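Local coordinates for KaiC domain-containing protein (Pyrococcus horikoshii, PDB 2ZTS) that binds ADP and magnesium and is probably an ATP-binding, KaiC-like member of the P-loop NTPases, with no more specific role established, at residues Val65-Arg70 with Asp121-Tyr126; Asp142-Ile147 with Arg155-Val160. All blocks are in the same frame, centred on the assembly; numbering follows the deposited sequence.

Interaction 1: residues Val65-Arg70 with Asp121-Tyr126; sequences VTLEER and DNFLRY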
# COMPACT_ATOMS: atom_id res chain seq x y z
N VAL C 65 32.90 9.63 6.14
CA VAL C 65 32.85 8.33 5.48
C VAL C 65 31.82 8.48 4.38
O VAL C 65 30.71 8.92 4.67
CB VAL C 65 32.38 7.27 6.43
CG1 VAL C 65 32.26 5.94 5.75
CG2 VAL C 65 33.26 7.23 7.70
N THR C 66 32.16 8.11 3.14
CA THR C 66 31.21 8.08 2.07
C THR C 66 31.22 6.83 1.19
O THR C 66 32.25 6.37 0.77
CB THR C 66 31.36 9.38 1.21
OG1 THR C 66 30.56 9.29 0.03
CG2 THR C 66 32.77 9.67 0.78
N LEU C 67 30.03 6.27 0.96
CA LEU C 67 29.85 5.20 -0.01
C LEU C 67 28.92 5.67 -1.14
O LEU C 67 28.52 4.90 -2.01
CB LEU C 67 29.31 3.95 0.75
CG LEU C 67 30.20 2.76 1.16
CD1 LEU C 67 31.68 2.82 0.78
CD2 LEU C 67 30.04 2.44 2.61
N GLU C 68 28.54 6.94 -1.11
CA GLU C 68 27.76 7.57 -2.19
C GLU C 68 28.66 8.06 -3.33
O GLU C 68 28.27 8.17 -4.50
CB GLU C 68 27.04 8.79 -1.62
CG GLU C 68 25.98 8.49 -0.55
CD GLU C 68 24.51 8.51 -1.05
OE1 GLU C 68 24.24 9.14 -2.12
OE2 GLU C 68 23.63 7.93 -0.35
N GLU C 69 29.88 8.45 -3.01
CA GLU C 69 30.75 8.97 -4.05
C GLU C 69 32.23 8.70 -3.71
O GLU C 69 32.54 8.17 -2.64
CB GLU C 69 30.46 10.46 -4.24
CG GLU C 69 30.74 11.32 -3.03
CD GLU C 69 30.17 12.72 -3.15
OE1 GLU C 69 30.33 13.31 -4.25
OE2 GLU C 69 29.57 13.22 -2.15
N ARG C 70 33.15 9.05 -4.60
CA ARG C 70 34.53 8.85 -4.20
C ARG C 70 35.13 10.13 -3.56
O ARG C 70 34.54 11.21 -3.64
CB ARG C 70 35.38 8.05 -5.26
CG ARG C 70 35.66 8.61 -6.63
CD ARG C 70 34.81 8.06 -7.75
NE ARG C 70 35.53 7.89 -8.99
CZ ARG C 70 35.65 8.77 -9.98
NH1 ARG C 70 35.10 9.98 -9.95
NH2 ARG C 70 36.35 8.39 -11.05
N ASP C 121 32.32 -5.91 8.40
CA ASP C 121 33.18 -5.90 9.58
C ASP C 121 34.52 -5.19 9.32
O ASP C 121 34.98 -4.44 10.15
CB ASP C 121 33.43 -7.33 10.10
CG ASP C 121 32.29 -7.86 10.99
OD1 ASP C 121 31.28 -7.14 11.28
OD2 ASP C 121 32.32 -9.02 11.44
N ASN C 122 35.14 -5.42 8.17
CA ASN C 122 36.30 -4.61 7.77
C ASN C 122 35.99 -3.10 7.76
O ASN C 122 36.73 -2.26 8.29
CB ASN C 122 36.85 -5.05 6.39
CG ASN C 122 37.58 -6.42 6.42
OD1 ASN C 122 37.95 -6.97 5.36
ND2 ASN C 122 37.75 -6.97 7.59
N PHE C 123 34.87 -2.77 7.13
CA PHE C 123 34.39 -1.39 7.06
C PHE C 123 34.42 -0.68 8.39
O PHE C 123 35.02 0.38 8.53
CB PHE C 123 32.96 -1.36 6.52
CG PHE C 123 32.41 0.02 6.27
CD1 PHE C 123 31.21 0.38 6.80
CD2 PHE C 123 33.06 0.89 5.44
CE1 PHE C 123 30.67 1.62 6.53
CE2 PHE C 123 32.51 2.16 5.16
CZ PHE C 123 31.31 2.50 5.72
N LEU C 124 33.79 -1.29 9.37
CA LEU C 124 33.57 -0.70 10.68
C LEU C 124 34.88 -0.61 11.49
O LEU C 124 35.17 0.39 12.15
CB LEU C 124 32.50 -1.57 11.42
CG LEU C 124 30.98 -1.19 11.46
CD1 LEU C 124 30.49 -0.28 10.38
CD2 LEU C 124 30.12 -2.42 11.50
N ARG C 125 35.66 -1.69 11.46
CA ARG C 125 37.04 -1.70 11.95
C ARG C 125 37.79 -0.53 11.37
O ARG C 125 38.42 0.28 12.11
CB ARG C 125 37.73 -3.01 11.54
CG ARG C 125 38.85 -3.47 12.46
CD ARG C 125 39.65 -4.74 11.97
NE ARG C 125 38.88 -5.72 11.18
CZ ARG C 125 37.90 -6.49 11.63
NH1 ARG C 125 37.28 -7.34 10.80
NH2 ARG C 125 37.50 -6.41 12.91
N TYR C 126 37.69 -0.34 10.05
CA TYR C 126 38.49 0.73 9.42
C TYR C 126 38.04 2.14 9.84
O TYR C 126 38.87 3.02 10.06
CB TYR C 126 38.58 0.56 7.90
CG TYR C 126 39.60 1.46 7.29
CD1 TYR C 126 39.23 2.55 6.46
CD2 TYR C 126 40.98 1.27 7.60
CE1 TYR C 126 40.18 3.41 5.94
CE2 TYR C 126 41.95 2.13 7.08
CZ TYR C 126 41.58 3.17 6.25
OH TYR C 126 42.59 4.00 5.78

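Interaction 2: residues Asp142-Ile147 with Arg155-Val160; sequences DSIPSI and RKIREV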
# COMPACT_ATOMS: atom_id res chain seq x y z
N ASP C 142 27.77 9.01 5.22
CA ASP C 142 26.91 9.34 4.11
C ASP C 142 27.02 8.18 3.15
O ASP C 142 27.94 8.13 2.42
CB ASP C 142 27.42 10.62 3.47
CG ASP C 142 26.43 11.25 2.54
OD1 ASP C 142 26.89 12.08 1.70
OD2 ASP C 142 25.18 11.01 2.62
N SER C 143 26.09 7.22 3.14
CA SER C 143 24.81 7.27 3.77
C SER C 143 24.46 5.85 4.13
O SER C 143 25.11 4.89 3.66
CB SER C 143 23.79 7.77 2.74
OG SER C 143 23.55 6.75 1.76
N ILE C 144 23.46 5.69 4.99
CA ILE C 144 22.95 4.37 5.27
C ILE C 144 22.40 3.60 4.03
O ILE C 144 22.67 2.43 3.88
CB ILE C 144 21.93 4.45 6.43
CG1 ILE C 144 22.71 4.74 7.73
CG2 ILE C 144 21.16 3.19 6.58
CD1 ILE C 144 21.76 5.13 8.81
N PRO C 145 21.60 4.21 3.18
CA PRO C 145 21.18 3.47 1.96
C PRO C 145 22.38 3.06 1.08
O PRO C 145 22.29 2.04 0.46
CB PRO C 145 20.33 4.49 1.20
CG PRO C 145 19.89 5.47 2.21
CD PRO C 145 20.98 5.54 3.28
N SER C 146 23.48 3.82 1.06
CA SER C 146 24.63 3.51 0.24
C SER C 146 25.27 2.21 0.75
O SER C 146 25.74 1.37 -0.08
CB SER C 146 25.65 4.67 0.20
OG SER C 146 26.38 4.86 1.47
N ILE C 147 25.24 2.00 2.07
CA ILE C 147 25.72 0.76 2.66
C ILE C 147 24.76 -0.38 2.31
O ILE C 147 25.16 -1.45 1.89
CB ILE C 147 25.85 0.84 4.20
CG1 ILE C 147 26.87 1.91 4.65
CG2 ILE C 147 26.17 -0.53 4.76
CD1 ILE C 147 26.86 2.15 6.18
N ARG C 155 17.98 -6.00 3.01
CA ARG C 155 17.38 -6.05 4.34
C ARG C 155 18.30 -6.39 5.56
O ARG C 155 17.90 -6.19 6.66
CB ARG C 155 16.20 -6.98 4.37
CG ARG C 155 16.54 -8.49 4.36
CD ARG C 155 15.29 -9.35 4.00
NE ARG C 155 15.35 -10.70 4.56
CZ ARG C 155 14.51 -11.24 5.47
NH1 ARG C 155 13.47 -10.57 5.99
NH2 ARG C 155 14.72 -12.51 5.86
N LYS C 156 19.51 -6.88 5.35
CA LYS C 156 20.48 -7.07 6.43
C LYS C 156 21.04 -5.76 6.97
O LYS C 156 21.84 -5.75 7.87
CB LYS C 156 21.65 -7.98 6.01
CG LYS C 156 21.26 -9.35 5.35
CD LYS C 156 20.58 -10.34 6.30
CE LYS C 156 21.41 -11.58 6.57
NZ LYS C 156 21.25 -11.97 8.06
N ILE C 157 20.62 -4.64 6.41
CA ILE C 157 20.90 -3.37 6.96
C ILE C 157 20.46 -3.34 8.41
O ILE C 157 21.07 -2.67 9.23
CB ILE C 157 20.22 -2.25 6.12
CG1 ILE C 157 20.78 -0.86 6.49
CG2 ILE C 157 18.71 -2.30 6.31
CD1 ILE C 157 22.30 -0.65 6.44
N ARG C 158 19.43 -4.10 8.74
CA ARG C 158 18.98 -4.20 10.12
C ARG C 158 20.17 -4.63 11.05
O ARG C 158 20.52 -3.92 11.98
CB ARG C 158 17.84 -5.17 10.21
CG ARG C 158 17.31 -5.38 11.60
CD ARG C 158 15.95 -6.07 11.64
NE ARG C 158 16.05 -7.46 11.21
CZ ARG C 158 16.17 -8.51 12.02
NH1 ARG C 158 16.21 -8.35 13.34
NH2 ARG C 158 16.25 -9.72 11.49
N GLU C 159 20.82 -5.75 10.72
CA GLU C 159 21.92 -6.32 11.51
C GLU C 159 23.12 -5.42 11.43
O GLU C 159 23.77 -5.16 12.44
CB GLU C 159 22.24 -7.74 11.03
CG GLU C 159 21.19 -8.78 11.44
CD GLU C 159 20.12 -9.05 10.34
OE1 GLU C 159 19.71 -8.10 9.57
OE2 GLU C 159 19.68 -10.22 10.23
N VAL C 160 23.35 -4.82 10.26
CA VAL C 160 24.44 -3.87 10.10
C VAL C 160 24.24 -2.62 10.96
O VAL C 160 25.18 -2.12 11.61
CB VAL C 160 24.68 -3.52 8.64
CG1 VAL C 160 25.73 -2.47 8.48
CG2 VAL C 160 25.05 -4.80 7.79

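Interaction 1: residues Val65-Arg70 with Asp121-Tyr126
Val65 and Phe123 mark the closest approach of the two backbones, CA to CA 10.0 Å, where the end of strand 62-66 faces helix 120-134. Both elements belong to the KaiC-type P-loop NTPase fold: the strand lies between 94-97 and 138-142 in the parallel part of the sheet, and the helix leads into 138-142. At this spacing no backbone bond joins the segments, and the gap is bridged by one long aromatic side chain. Phe123 holds CG opposite its own backbone N (chi1 -174°), which sends the ring from the helix toward the strand end. Its far corner is gripped by two aliphatic branches, with Val65 CG1 lying 3.6 Å from Phe123 CZ and Leu67 CD2 coming still nearer, 3.4 Å from the same CZ. Both methyls also reach CE2, and each meets the ring obliquely. Valine suits the strand because its beta-branched side chain turns a methyl to the helix, while the longer leucine reaches the ring from just past the strand end. Phe118 adds an edge-to-face ring contact, and Ile147 also packs on Phe123. With an alanine in place of Phe123, the Val65 and Leu67 methyls would probably lose their common partner, opening a gap between strand end and helix. Thr66 points its CB away from the helix and instead shapes the turn after the strand, forming an ST motif in which Glu69 N donates to Thr66 OG1 at 3.2 Å with an N-H...O angle of 152°.

Interaction 2: residues Asp142-Ile147 with Arg155-Val160
Ile144 and Ile147, on the short helix that follows Asp142, a magnesium-site residue of this protein, pack against Ile157 and Val160 at the start of helix 157-171. The placing of Asp142 at the end of a central strand is consistent with a Walker B aspartate, and the peptide between it and Ser143 is cis, as in RecA. Ser143 then N-caps the short helix: its OG accepts from Ser146 N at 3.0 Å, a job suited to a small hydroxyl side chain. The helices come nearest at Ile147 and Ile157, 7.7 Å between CA atoms. CG1 of Ile157 lies anti to the backbone N (chi1 -166°), which aims the branch at the short helix, and a bend at chi2 (53°) sets where CD1 ends. Ile157 CD1 meets Ile144 CG2 at 4.0 Å, the two side chains crossing at about a right angle, and Ile147 CG2 at 4.2 Å. The same Ile147 CG2 touches Val160 CG1, so a single methyl spans two residues. Around the helix start, Lys156 makes a salt bridge to Glu159, NZ to OE2 3.2 Å, from above the carboxylate plane, while Arg158 donates to backbone carbonyls of a neighbouring subunit. The side chains meeting between the helices are all aliphatic, with Ile157 CD1 also resting near Ile144 O, and no hydrogen bond crosses, implying that branched shape and exclusion of water hold this buried junction together.

How the interactions relate
The two contacts follow one another along the chain, interaction 1 closing before interaction 2 opens, and their centres lie 11 Å apart on the same side of the chain's centre. They meet at neighbouring strands of the parallel sheet: the ends of 62-66 and 138-142 are tied by a probable hydrogen bond from Asp142 N to Val65 O, 3.0 Å. Ile147 of interaction 2 also packs on Leu67 and Phe123 of interaction 1, so helices 120-134, 144-149 and 157-171 share a continuous apolar layer. Its Ile144 and Leu67 side chains stand about 11 to 13 Å from the bound ADP and magnesium; Asp142, hydrogen-bonded to Thr44, links it to that site, while Arg158 hydrogen-bonds a neighbouring subunit.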